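Local coordinates for 3' terminal uridylyl transferase (Trypanosoma brucei, PDB 5HZD), which adds uridines from UTP to the 3' ends of guide RNAs, ribosomal RNAs and some mRNAs in the mitochondrion and takes part in RNA editing, at residues 324-329 with 485-490; 335-340 with 473-478; 414-419 with 430-435; 423-428 with 464-469. One frame throughout, in Å; residues are numbered along the deposited sequence. Where two conformers were deposited one is given.

Contact 1: residues 324-329 with 485-490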
# COMPACT_ATOMS: atom_id res chain seq x y z
N SER A 324 16.62 6.99 0.38
CA SER A 324 17.74 6.98 1.33
C SER A 324 18.13 5.56 1.72
O SER A 324 19.16 5.35 2.36
CB SER A 324 17.38 7.75 2.60
OG SER A 324 16.33 7.09 3.29
N GLY A 325 17.30 4.59 1.36
CA GLY A 325 17.56 3.19 1.68
C GLY A 325 17.05 2.67 3.02
O GLY A 325 17.26 1.49 3.35
N VAL A 326 16.38 3.50 3.79
CA VAL A 326 15.90 3.04 5.10
C VAL A 326 14.61 2.22 4.97
O VAL A 326 14.22 1.49 5.87
CB VAL A 326 15.67 4.21 6.07
CG1 VAL A 326 16.89 5.07 6.18
CG2 VAL A 326 14.51 5.03 5.66
N ASN A 327 13.94 2.38 3.82
CA ASN A 327 12.75 1.60 3.48
C ASN A 327 13.19 0.67 2.36
O ASN A 327 13.39 1.09 1.23
CB ASN A 327 11.65 2.56 3.00
CG ASN A 327 10.37 1.85 2.53
OD1 ASN A 327 10.35 0.65 2.27
ND2 ASN A 327 9.29 2.62 2.42
N ASN A 328 13.41 -0.61 2.71
CA ASN A 328 13.98 -1.59 1.78
C ASN A 328 13.85 -2.94 2.46
O ASN A 328 14.83 -3.54 2.88
CB ASN A 328 15.44 -1.26 1.52
CG ASN A 328 16.04 -2.14 0.45
OD1 ASN A 328 15.33 -2.61 -0.44
ND2 ASN A 328 17.35 -2.36 0.54
N SER A 329 12.61 -3.41 2.63
CA SER A 329 12.38 -4.62 3.42
C SER A 329 13.07 -5.88 2.87
O SER A 329 13.44 -6.76 3.66
CB SER A 329 10.88 -4.88 3.60
OG SER A 329 10.24 -5.03 2.34
N LEU A 485 22.90 2.09 12.34
CA LEU A 485 23.66 3.34 12.25
C LEU A 485 23.54 3.90 10.83
O LEU A 485 23.63 5.12 10.64
CB LEU A 485 25.11 3.13 12.68
CG LEU A 485 25.19 2.80 14.19
CD1 LEU A 485 26.64 2.72 14.65
CD2 LEU A 485 24.39 3.82 15.04
N ARG A 486 23.35 3.03 9.84
CA ARG A 486 22.98 3.49 8.50
C ARG A 486 21.65 4.24 8.53
O ARG A 486 21.49 5.28 7.88
CB ARG A 486 22.96 2.33 7.48
CG ARG A 486 24.36 1.77 7.22
CD ARG A 486 24.35 0.50 6.36
NE ARG A 486 23.78 0.77 5.04
CZ ARG A 486 24.50 1.22 4.02
NH1 ARG A 486 25.80 1.44 4.18
NH2 ARG A 486 23.93 1.45 2.84
N VAL A 487 20.68 3.74 9.29
CA VAL A 487 19.41 4.41 9.44
C VAL A 487 19.58 5.76 10.15
O VAL A 487 19.09 6.78 9.69
CB VAL A 487 18.39 3.55 10.22
CG1 VAL A 487 17.10 4.34 10.45
CG2 VAL A 487 18.08 2.28 9.40
N ARG A 488 20.29 5.75 11.28
CA ARG A 488 20.54 7.00 12.00
C ARG A 488 21.23 8.02 11.10
O ARG A 488 20.94 9.21 11.20
CB ARG A 488 21.38 6.77 13.25
CG ARG A 488 20.68 5.93 14.35
CD ARG A 488 19.36 6.54 14.86
NE ARG A 488 19.56 7.82 15.54
CZ ARG A 488 19.95 7.98 16.81
NH1 ARG A 488 20.22 6.93 17.60
NH2 ARG A 488 20.08 9.20 17.31
N THR A 489 22.17 7.57 10.27
CA THR A 489 22.85 8.47 9.32
C THR A 489 21.85 9.22 8.47
O THR A 489 21.93 10.46 8.32
CB THR A 489 23.79 7.72 8.35
OG1 THR A 489 24.84 7.08 9.09
CG2 THR A 489 24.45 8.67 7.36
N GLU A 490 20.89 8.47 7.91
CA GLU A 490 19.89 9.08 7.03
C GLU A 490 18.95 10.03 7.78
O GLU A 490 18.50 11.04 7.20
CB GLU A 490 19.11 8.03 6.23
CG GLU A 490 20.01 7.15 5.32
CD GLU A 490 20.92 7.95 4.37
OE1 GLU A 490 20.51 9.03 3.87
OE2 GLU A 490 22.08 7.50 4.13
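E490 lays its bent side chain over the end of helix 310-324, where it overlaps both S324 and V326. Its CG lies 3.6 Å from the carbonyl O of S324, and its OE1 lies 3.6 Å from CB of S324. The chain puts CG beside its own backbone N and then folds at chi2 (-53°). That fold brings the carboxylate back alongside S324. The first methylene of E490 meets the valine instead: CB is 3.7 Å from CG1 of V326, with the two side chains crossing at a slant. CG1 of V326 also faces one turn back along helix 481-497, 4.3 Å from CG1 of V487. V326 is buried, and its other neighbours include W320 and S321 of helix 310-324. G325 makes the turn between S324 and V326. It has positive phi (88°), as is common just past a helix C-terminus. OE2 of E490 forms a salt bridge with R493, and OG of S324 bonds to O of W320. The contact is therefore mainly van der Waals, made by methyl and methylene groups against each other and against the S324 carbonyl, while the glutamate's charge is probably balanced largely by R493 in its own helix.

Contact 2: residues 335-340 with 473-478. With SO4 (sulfate ion), chain C.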
# COMPACT_ATOMS: atom_id res chain seq x y z
N THR A 335 9.71 -1.43 6.19
CA THR A 335 8.70 -1.38 5.15
C THR A 335 8.07 0.01 5.11
O THR A 335 8.24 0.84 6.03
CB THR A 335 7.57 -2.35 5.50
OG1 THR A 335 7.05 -2.03 6.80
CG2 THR A 335 8.07 -3.78 5.51
N SER A 336 7.27 0.27 4.09
CA SER A 336 6.54 1.53 4.04
C SER A 336 5.58 1.67 5.21
O SER A 336 5.39 2.77 5.76
CB SER A 336 5.80 1.67 2.71
OG SER A 336 6.75 1.79 1.65
N TYR A 337 4.99 0.56 5.63
CA TYR A 337 4.11 0.59 6.79
C TYR A 337 4.89 1.06 8.03
O TYR A 337 4.38 1.89 8.78
CB TYR A 337 3.54 -0.81 7.03
CG TYR A 337 2.47 -0.95 8.11
CD1 TYR A 337 1.37 -0.11 8.15
CD2 TYR A 337 2.51 -2.02 9.00
CE1 TYR A 337 0.36 -0.29 9.12
CE2 TYR A 337 1.50 -2.21 9.96
CZ TYR A 337 0.44 -1.34 10.01
OH TYR A 337 -0.56 -1.54 10.97
N ALA A 338 6.10 0.54 8.23
CA ALA A 338 6.91 0.94 9.39
C ALA A 338 7.19 2.45 9.38
O ALA A 338 7.17 3.12 10.45
CB ALA A 338 8.20 0.17 9.42
N ILE A 339 7.48 3.00 8.20
CA ILE A 339 7.75 4.43 8.09
C ILE A 339 6.50 5.23 8.45
O ILE A 339 6.58 6.23 9.16
CB ILE A 339 8.26 4.83 6.69
CG1 ILE A 339 9.54 4.04 6.32
CG2 ILE A 339 8.60 6.35 6.62
CD1 ILE A 339 10.68 4.17 7.34
N ASN A 340 5.32 4.79 7.99
CA ASN A 340 4.09 5.49 8.37
C ASN A 340 3.87 5.44 9.89
O ASN A 340 3.41 6.41 10.50
CB ASN A 340 2.87 4.89 7.66
CG ASN A 340 2.66 5.46 6.29
OD1 ASN A 340 2.82 6.65 6.07
ND2 ASN A 340 2.27 4.60 5.35
N LEU A 473 5.94 -8.73 17.20
CA LEU A 473 6.62 -8.54 15.93
C LEU A 473 7.26 -7.17 15.89
O LEU A 473 6.57 -6.15 15.93
CB LEU A 473 5.63 -8.66 14.76
CG LEU A 473 6.28 -8.50 13.38
CD1 LEU A 473 7.25 -9.64 13.08
CD2 LEU A 473 5.18 -8.37 12.30
N ASN A 474 8.59 -7.16 15.83
CA ASN A 474 9.34 -5.93 15.64
C ASN A 474 9.54 -5.65 14.17
O ASN A 474 10.17 -6.44 13.46
CB ASN A 474 10.72 -6.02 16.34
CG ASN A 474 11.53 -4.72 16.21
OD1 ASN A 474 10.97 -3.68 15.89
ND2 ASN A 474 12.85 -4.79 16.44
N LEU A 475 9.03 -4.51 13.70
CA LEU A 475 9.24 -4.16 12.30
C LEU A 475 10.72 -3.87 12.01
O LEU A 475 11.15 -3.90 10.85
CB LEU A 475 8.32 -3.01 11.85
CG LEU A 475 6.83 -3.31 12.11
CD1 LEU A 475 5.96 -2.15 11.65
CD2 LEU A 475 6.42 -4.58 11.36
N GLY A 476 11.51 -3.64 13.05
CA GLY A 476 12.95 -3.53 12.87
C GLY A 476 13.77 -4.78 13.18
O GLY A 476 14.98 -4.69 13.45
N ARG A 477 13.12 -5.95 13.16
CA ARG A 477 13.76 -7.19 13.58
C ARG A 477 14.98 -7.63 12.79
O ARG A 477 15.75 -8.46 13.28
CB ARG A 477 12.74 -8.34 13.60
CG ARG A 477 12.18 -8.67 12.22
CD ARG A 477 10.94 -9.56 12.30
NE ARG A 477 10.36 -9.76 10.96
CZ ARG A 477 9.61 -8.86 10.32
NH1 ARG A 477 9.35 -7.67 10.88
NH2 ARG A 477 9.13 -9.14 9.11
N HIS A 478 15.17 -7.11 11.59
CA HIS A 478 16.37 -7.48 10.84
C HIS A 478 17.46 -6.43 10.89
O HIS A 478 18.50 -6.58 10.24
CB HIS A 478 16.06 -7.78 9.36
CG HIS A 478 14.97 -8.79 9.15
ND1 HIS A 478 15.08 -10.10 9.55
CD2 HIS A 478 13.75 -8.67 8.58
CE1 HIS A 478 13.97 -10.75 9.24
NE2 HIS A 478 13.15 -9.90 8.65
S SO4 C . 10.53 -12.73 8.70
O1 SO4 C . 9.10 -13.03 8.70
O2 SO4 C . 11.28 -13.89 8.22
O3 SO4 C . 10.96 -12.42 10.07
O4 SO4 C . 10.77 -11.58 7.83
O HOH W 1 9.69 -3.39 8.48
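The apolar part of the contact is made by L475. Its CD1 sits 3.9 Å from CB of A338, and the same methyl reaches CD2 of Y337 at 4.4 Å, oblique to the ring. CG of L475 lies beside its backbone N (chi1 -55°) and the chain then extends, which carries CD1 up to the helix. A water adds a polar bridge: it accepts from N of T335 and donates to O of L475, 2.8 Å away. Other bonds shape each segment. T335 is the N-cap of helix 336-349, its OG1 accepting from N of A338. In the loop, a type I turn runs from N474 to R477. OD1 of N474 accepts from N of G476, an Asx turn. O of N474 takes N and NH1 of R477 from opposite faces of its plane, and NH1 reaches it at 3.0 Å. This bond helps fix the guanidinium, whose NE and NH2 hold a sulfate, probably from the crystallisation liquor. NE of R477 is 2.9 Å from O3 of the sulfate, while NE2 of H478 donates to O4 at 3.0 Å. CG of R477 covers one face of the imidazole. S336 and Y337 bind UTP. The contact therefore borders the UTP pocket of this terminal uridylyltransferase, packing the loop at the end of the nucleotide recognition motif on the helix that carries these two residues.

Contact 3: residues 414-419 with 430-435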
# COMPACT_ATOMS: atom_id res chain seq x y z
N HIS A 414 16.13 2.51 24.53
CA HIS A 414 15.28 1.94 25.57
C HIS A 414 13.79 1.86 25.27
O HIS A 414 13.06 1.13 25.95
CB HIS A 414 15.49 2.68 26.89
CG HIS A 414 16.88 2.55 27.40
ND1 HIS A 414 17.38 1.35 27.86
CD2 HIS A 414 17.90 3.43 27.45
CE1 HIS A 414 18.65 1.51 28.22
NE2 HIS A 414 18.99 2.77 27.97
N ASN A 415 13.33 2.60 24.26
CA ASN A 415 11.90 2.69 23.98
C ASN A 415 11.52 2.12 22.62
O ASN A 415 12.37 1.81 21.80
CB ASN A 415 11.44 4.14 24.07
CG ASN A 415 11.49 4.68 25.50
OD1 ASN A 415 11.50 3.91 26.50
ND2 ASN A 415 11.49 6.01 25.62
N VAL A 416 10.22 1.99 22.41
CA VAL A 416 9.70 1.36 21.20
C VAL A 416 8.72 2.32 20.57
O VAL A 416 7.87 2.89 21.25
CB VAL A 416 8.92 0.09 21.59
CG1 VAL A 416 8.26 -0.56 20.33
CG2 VAL A 416 9.82 -0.91 22.35
N ILE A 417 8.81 2.48 19.25
CA ILE A 417 7.80 3.25 18.49
C ILE A 417 6.54 2.40 18.44
O ILE A 417 6.54 1.33 17.82
CB ILE A 417 8.34 3.54 17.09
CG1 ILE A 417 9.62 4.41 17.18
CG2 ILE A 417 7.30 4.27 16.23
CD1 ILE A 417 10.31 4.72 15.83
N SER A 418 5.48 2.82 19.12
CA SER A 418 4.32 1.96 19.23
C SER A 418 3.04 2.76 19.32
O SER A 418 2.97 3.76 20.06
CB SER A 418 4.42 1.06 20.48
OG SER A 418 3.23 0.29 20.57
N LEU A 419 2.05 2.35 18.54
CA LEU A 419 0.71 2.95 18.60
C LEU A 419 -0.22 2.11 19.45
O LEU A 419 -1.41 2.40 19.55
CB LEU A 419 0.12 3.10 17.18
CG LEU A 419 1.00 3.86 16.19
CD1 LEU A 419 0.29 3.83 14.83
CD2 LEU A 419 1.16 5.25 16.72
N LEU A 430 7.74 -4.97 26.31
CA LEU A 430 7.43 -5.99 25.30
C LEU A 430 8.31 -7.23 25.37
O LEU A 430 8.12 -8.18 24.60
CB LEU A 430 7.57 -5.38 23.90
CG LEU A 430 6.75 -4.11 23.64
CD1 LEU A 430 6.78 -3.74 22.14
CD2 LEU A 430 5.31 -4.27 24.07
N GLY A 431 9.30 -7.20 26.26
CA GLY A 431 10.28 -8.27 26.39
C GLY A 431 11.34 -8.13 25.30
O GLY A 431 12.00 -9.11 24.95
N TRP A 432 11.51 -6.92 24.80
CA TRP A 432 12.46 -6.65 23.72
C TRP A 432 13.75 -6.00 24.25
O TRP A 432 14.55 -5.44 23.49
CB TRP A 432 11.81 -5.73 22.68
CG TRP A 432 10.71 -6.37 21.90
CD1 TRP A 432 10.22 -7.65 22.05
CD2 TRP A 432 9.96 -5.77 20.85
NE1 TRP A 432 9.21 -7.87 21.14
CE2 TRP A 432 9.02 -6.73 20.40
CE3 TRP A 432 9.97 -4.50 20.26
CZ2 TRP A 432 8.12 -6.46 19.37
CZ3 TRP A 432 9.11 -4.24 19.24
CH2 TRP A 432 8.18 -5.21 18.79
N HIS A 433 13.96 -6.08 25.57
CA HIS A 433 15.14 -5.49 26.19
C HIS A 433 16.35 -6.42 26.16
O HIS A 433 17.46 -6.03 26.55
CB HIS A 433 14.83 -5.10 27.63
CG HIS A 433 14.42 -6.26 28.47
ND1 HIS A 433 13.32 -7.04 28.17
CD2 HIS A 433 14.98 -6.80 29.57
CE1 HIS A 433 13.22 -8.01 29.07
NE2 HIS A 433 14.21 -7.89 29.93
N VAL A 434 16.14 -7.66 25.73
CA VAL A 434 17.20 -8.67 25.60
C VAL A 434 17.05 -9.35 24.25
O VAL A 434 15.93 -9.69 23.86
CB VAL A 434 17.08 -9.74 26.71
CG1 VAL A 434 18.14 -10.83 26.55
CG2 VAL A 434 17.19 -9.11 28.09
N GLU A 435 18.15 -9.57 23.52
CA GLU A 435 18.07 -10.35 22.29
C GLU A 435 18.58 -11.76 22.58
O GLU A 435 19.42 -11.96 23.45
CB GLU A 435 18.94 -9.75 21.17
CG GLU A 435 18.48 -8.43 20.62
CD GLU A 435 19.49 -7.86 19.60
OE1 GLU A 435 20.46 -8.58 19.24
OE2 GLU A 435 19.33 -6.69 19.17
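V416 has the most surface buried here, and it meets L430 and W432 together. Its CG1 does most of the touching. This methyl stands 3.9 Å from CD1 of L430 and equally far, 3.9 Å, from CZ3 of W432. The approach to the indole is oblique. The second methyl is slightly farther off, with CG2 4.2 Å from CE3 of W432. With CG1 anti to the backbone N (chi1 176°), that methyl is brought to both partners, and CG2 lies beside it. The valine and tryptophan side chains cross at about a right angle, whereas the valine and leucine meet at a slant. L430 and W432 also pack on each other: CD1 of L430 lies 3.6 Å above the indole plane, toward its rim. G431 turns the chain between them, closing the helix ahead of it with a Schellman motif and positive phi (80°). V416 itself sits on a short, weakly bonded strand, paired antiparallel with strand 425-426 as a two-stranded hairpin. Both segments fall in the region matching the Cid1 poly(A) polymerase family. The indole has further partners. NE1 of W432 bonds to OD1 of N472 in the nucleotide recognition motif, and its ring stacks with that of Y461. T425 and K427 also pack against V416.

Contact 4: residues 423-428 with 464-469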
# COMPACT_ATOMS: atom_id res chain seq x y z
N GLY A 423 0.96 6.24 25.85
CA GLY A 423 2.15 6.70 26.52
C GLY A 423 3.40 6.05 25.98
O GLY A 423 3.40 5.52 24.88
N ILE A 424 4.48 6.11 26.74
CA ILE A 424 5.76 5.53 26.32
C ILE A 424 5.71 4.01 26.45
O ILE A 424 5.26 3.48 27.48
CB ILE A 424 6.91 6.05 27.20
CG1 ILE A 424 7.13 7.55 26.99
CG2 ILE A 424 8.22 5.25 26.96
CD1 ILE A 424 7.48 7.95 25.61
N THR A 425 6.19 3.31 25.41
CA THR A 425 6.38 1.86 25.48
C THR A 425 7.88 1.59 25.62
O THR A 425 8.67 1.98 24.75
CB THR A 425 5.91 1.20 24.17
OG1 THR A 425 4.50 1.39 24.04
CG2 THR A 425 6.17 -0.30 24.20
N THR A 426 8.30 0.94 26.69
CA THR A 426 9.72 0.61 26.81
C THR A 426 9.97 -0.76 26.18
O THR A 426 9.05 -1.55 26.02
CB THR A 426 10.19 0.59 28.27
OG1 THR A 426 9.56 -0.48 28.97
CG2 THR A 426 9.86 1.95 28.96
N LYS A 427 11.22 -1.02 25.78
CA LYS A 427 11.56 -2.35 25.29
C LYS A 427 11.22 -3.43 26.30
O LYS A 427 10.65 -4.47 25.93
CB LYS A 427 13.05 -2.41 24.90
CG LYS A 427 13.35 -1.52 23.68
CD LYS A 427 14.80 -1.67 23.26
CE LYS A 427 15.13 -0.60 22.17
NZ LYS A 427 16.54 -0.77 21.66
N ARG A 428 11.50 -3.15 27.58
CA ARG A 428 11.24 -4.10 28.65
C ARG A 428 9.75 -4.46 28.72
O ARG A 428 9.41 -5.61 28.95
CB ARG A 428 11.78 -3.58 29.99
CG ARG A 428 11.53 -4.56 31.13
CD ARG A 428 12.12 -4.04 32.42
NE ARG A 428 13.58 -3.99 32.37
CZ ARG A 428 14.38 -4.96 32.80
NH1 ARG A 428 13.86 -6.08 33.30
NH2 ARG A 428 15.70 -4.83 32.71
N CYS A 464 13.28 -0.39 17.45
CA CYS A 464 12.05 -1.14 17.68
C CYS A 464 10.80 -0.38 17.28
O CYS A 464 10.58 0.75 17.73
CB CYS A 464 11.93 -1.50 19.16
SG CYS A 464 13.20 -2.67 19.68
N ILE A 465 9.97 -1.01 16.44
CA ILE A 465 8.68 -0.45 16.05
C ILE A 465 7.69 -1.61 16.23
O ILE A 465 7.85 -2.68 15.62
CB ILE A 465 8.69 -0.02 14.57
CG1 ILE A 465 9.73 1.08 14.36
CG2 ILE A 465 7.32 0.49 14.18
CD1 ILE A 465 9.79 1.55 12.89
N GLU A 466 6.71 -1.41 17.10
CA GLU A 466 5.74 -2.47 17.38
C GLU A 466 4.68 -2.52 16.27
O GLU A 466 4.08 -1.49 15.92
CB GLU A 466 5.09 -2.21 18.75
CG GLU A 466 4.03 -3.28 19.15
CD GLU A 466 3.52 -3.20 20.59
OE1 GLU A 466 3.60 -2.15 21.27
OE2 GLU A 466 3.02 -4.24 21.08
N ASP A 467 4.45 -3.70 15.70
CA ASP A 467 3.35 -3.85 14.74
C ASP A 467 2.01 -3.73 15.48
O ASP A 467 1.80 -4.37 16.52
CB ASP A 467 3.43 -5.22 14.05
CG ASP A 467 2.41 -5.36 12.96
OD1 ASP A 467 1.24 -5.59 13.27
OD2 ASP A 467 2.79 -5.28 11.78
N PRO A 468 1.10 -2.88 14.97
CA PRO A 468 -0.15 -2.64 15.68
C PRO A 468 -1.00 -3.88 15.94
O PRO A 468 -1.61 -3.98 17.01
CB PRO A 468 -0.89 -1.68 14.74
CG PRO A 468 0.21 -0.89 14.13
CD PRO A 468 1.31 -1.91 13.88
N TYR A 469 -1.04 -4.83 15.00
CA TYR A 469 -1.97 -5.97 15.15
C TYR A 469 -1.31 -7.33 15.31
O TYR A 469 -1.96 -8.30 15.72
CB TYR A 469 -2.98 -6.00 13.99
CG TYR A 469 -3.86 -4.76 13.96
CD1 TYR A 469 -4.76 -4.48 14.99
CD2 TYR A 469 -3.76 -3.87 12.90
CE1 TYR A 469 -5.55 -3.34 14.97
CE2 TYR A 469 -4.55 -2.73 12.86
CZ TYR A 469 -5.42 -2.48 13.89
OH TYR A 469 -6.20 -1.36 13.84
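The two backbones stay well apart, with CA of K427 7.7 Å from CA of C464 and CA of T425 9.2 Å from CA of E466, so side chains bridge the gap. K427 leads. Its methylenes run past the sulfur of C464, with CE 3.8 Å and CD 4.0 Å from SG. The chain starts with CG beside the backbone N (chi1 -67°) and is extended from there on. This takes the amine beyond the cysteine to a cluster of backbone carbonyls: NZ bonds to O of Y461, E462 and W412. A buried lysine is thus gripped by three acceptors. The segment 464-469 carries the first half of the nucleotide recognition motif. The chain at 416-417 lies between it and strand 425-426, through backbone bonds of I417 to C464 and E466 and of V416 to T425. Farther along, CG2 of T425 comes 4.3 Å from OE1 of E466, a loose approach. OE1 of E466 has stronger partners, a bond from OG of S418 and a salt bridge to NH1 of R421. The same NH1 bonds to OG1 of T425, so R421 ties the two residues together.

In the fold
Contacts 3 and 4 are close neighbours, their centres about 5 Å apart. They share the hairpin of strands 415-416 and 425-426, and their segments alternate along the chain. Contact 2 lies about 11 Å from contact 4 and about 13 Å from contact 3, centre to centre. N474 bonds to I465 of contact 4. Contact 1 is about 12 Å from contact 2, centre to centre, and is linked to it through N327 and S336. Its span encloses the other three. Contact 4 holds the start of the recognition motif and contact 2 packs its end on helix 336-349, which carries UTP-binding residues. Contact 1 joins the end of helix 310-324, which also carries some, and the loop after it to helix 481-497.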